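Local structure of outer membrane lipoprotein carrier protein LolA (Thermus thermophilus, 2YZY) at residues N66-V69 / E74-N77. The protein is of unknown function but has a LolA-like fold, and probably carries lipoproteins to the outer membrane. Sequence-based numbering, arbitrary orientation.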
loop_
_atom_site.group_PDB
_atom_site.type_symbol
_atom_site.label_atom_id
_atom_site.label_comp_id
_atom_site.label_asym_id
_atom_site.label_seq_id
_atom_site.Cartn_x
_atom_site.Cartn_y
_atom_site.Cartn_z
ATOM N N ASN A 66 11.734 -4.009 9.208
ATOM C CA ASN A 66 10.535 -3.544 9.903
ATOM C C ASN A 66 9.303 -4.128 9.236
ATOM O O ASN A 66 9.346 -4.555 8.085
ATOM C CB ASN A 66 10.390 -2.020 9.808
ATOM C CG ASN A 66 11.431 -1.272 10.603
ATOM O OD1 ASN A 66 12.406 -1.851 11.080
ATOM N ND2 ASN A 66 11.236 0.042 10.734
ATOM N N PHE A 67 8.199 -4.157 9.971
ATOM C CA PHE A 67 6.951 -4.601 9.382
ATOM C C PHE A 67 5.802 -3.985 10.153
ATOM O O PHE A 67 5.956 -3.563 11.307
ATOM C CB PHE A 67 6.847 -6.144 9.321
ATOM C CG PHE A 67 6.732 -6.827 10.657
ATOM C CD1 PHE A 67 5.508 -6.896 11.324
ATOM C CD2 PHE A 67 7.840 -7.447 11.222
ATOM C CE1 PHE A 67 5.395 -7.579 12.536
ATOM C CE2 PHE A 67 7.738 -8.134 12.437
ATOM C CZ PHE A 67 6.510 -8.199 13.092
ATOM N N THR A 68 4.664 -3.888 9.484
ATOM C CA THR A 68 3.468 -3.324 10.080
ATOM C C THR A 68 2.329 -4.309 9.900
ATOM O O THR A 68 2.136 -4.856 8.815
ATOM C CB THR A 68 3.075 -2.006 9.392
ATOM O OG1 THR A 68 4.134 -1.058 9.535
ATOM C CG2 THR A 68 1.802 -1.441 10.009
ATOM N N VAL A 69 1.586 -4.556 10.972
ATOM C CA VAL A 69 0.443 -5.454 10.896
ATOM C C VAL A 69 -0.776 -4.611 11.238
ATOM O O VAL A 69 -0.802 -3.934 12.267
ATOM C CB VAL A 69 0.550 -6.622 11.894
ATOM C CG1 VAL A 69 -0.708 -7.491 11.807
ATOM C CG2 VAL A 69 1.773 -7.460 11.579
ATOM N N GLU A 74 -6.350 -2.977 16.027
ATOM C CA GLU A 74 -5.120 -2.239 16.275
ATOM C C GLU A 74 -4.048 -2.374 15.205
ATOM O O GLU A 74 -4.183 -3.143 14.253
ATOM C CB GLU A 74 -4.546 -2.648 17.634
ATOM C CG GLU A 74 -3.989 -4.056 17.689
ATOM C CD GLU A 74 -3.987 -4.622 19.097
ATOM O OE1 GLU A 74 -3.715 -3.862 20.052
ATOM O OE2 GLU A 74 -4.252 -5.832 19.248
ATOM N N VAL A 75 -2.980 -1.605 15.383
ATOM C CA VAL A 75 -1.858 -1.594 14.459
ATOM C C VAL A 75 -0.565 -1.944 15.182
ATOM O O VAL A 75 -0.295 -1.426 16.264
ATOM C CB VAL A 75 -1.696 -0.197 13.814
ATOM C CG1 VAL A 75 -0.431 -0.151 12.969
ATOM C CG2 VAL A 75 -2.915 0.128 12.964
ATOM N N TRP A 76 0.223 -2.833 14.586
ATOM C CA TRP A 76 1.506 -3.215 15.158
ATOM C C TRP A 76 2.603 -2.683 14.251
ATOM O O TRP A 76 2.554 -2.871 13.037
ATOM C CB TRP A 76 1.684 -4.736 15.215
ATOM C CG TRP A 76 0.758 -5.495 16.108
ATOM C CD1 TRP A 76 -0.093 -4.986 17.046
ATOM C CD2 TRP A 76 0.611 -6.918 16.159
ATOM N NE1 TRP A 76 -0.763 -6.010 17.681
ATOM C CE2 TRP A 76 -0.350 -7.205 17.154
ATOM C CE3 TRP A 76 1.198 -7.981 15.459
ATOM C CZ2 TRP A 76 -0.738 -8.515 17.468
ATOM C CZ3 TRP A 76 0.812 -9.284 15.770
ATOM C CH2 TRP A 76 -0.148 -9.537 16.767
ATOM N N ASN A 77 3.591 -2.019 14.833
ATOM C CA ASN A 77 4.710 -1.538 14.043
ATOM C C ASN A 77 5.979 -2.087 14.663
ATOM O O ASN A 77 6.364 -1.693 15.761
ATOM C CB ASN A 77 4.748 -0.008 14.013
ATOM C CG ASN A 77 3.841 0.568 12.950
ATOM O OD1 ASN A 77 4.118 0.452 11.755
ATOM N ND2 ASN A 77 2.743 1.182 13.374
HETATM O O HOH W 1 7.118 -0.626 11.150
#
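Val-69 and Trp-76 form a hydrogen-bonded antiparallel pair, gripping each other by both backbone amides: Val-69 N donates to Trp-76 O at 2.8 Å, and the return bond from Trp-76 N to Val-69 O is nearly straight, 173° at the hydrogen. One residue along, the non-hydrogen-bonded pair Thr-68 and Asn-77 is joined through its side chains instead. The hydroxyl OG1 of Thr-68 donates to OD1 of Asn-77 over 2.7 Å, coming in 31° off the plane of the amide carbonyl. A water lies 3.2 Å from both Asn-77 OD1 and Phe-67 O, bridging the two strands. A valine in place of Thr-68 removes the hydroxyl donor to Asn-77 OD1, and the amide would probably be freer to turn.

The two pairs belong to the hairpin of strands 67-70 and 75-79 in the antiparallel part of the LolA-like fold, flanked by strand 52-59 beside the first strand and 84-88 beside the second. CA-H...O contacts supplement the amide bonds, among them Thr-68 CA to Trp-76 O at 3.1 Å. The methyl CG2 of Thr-68, anti to its own N, meets Val-75 CG1 at 3.9 Å on the face that also carries Asn-77. On the other face Val-69 and Trp-76 lie side by side; the indole, its CG beside the backbone N (chi1 -65°), brings CE3 to within 3.9 Å of Val-69 CB, while the Trp-76 side chain also touches Leu-85 and Ile-87 of strand 84-88. Phe-67, on this face too, packs against Tyr-78 and makes a cation-pi contact with Arg-54.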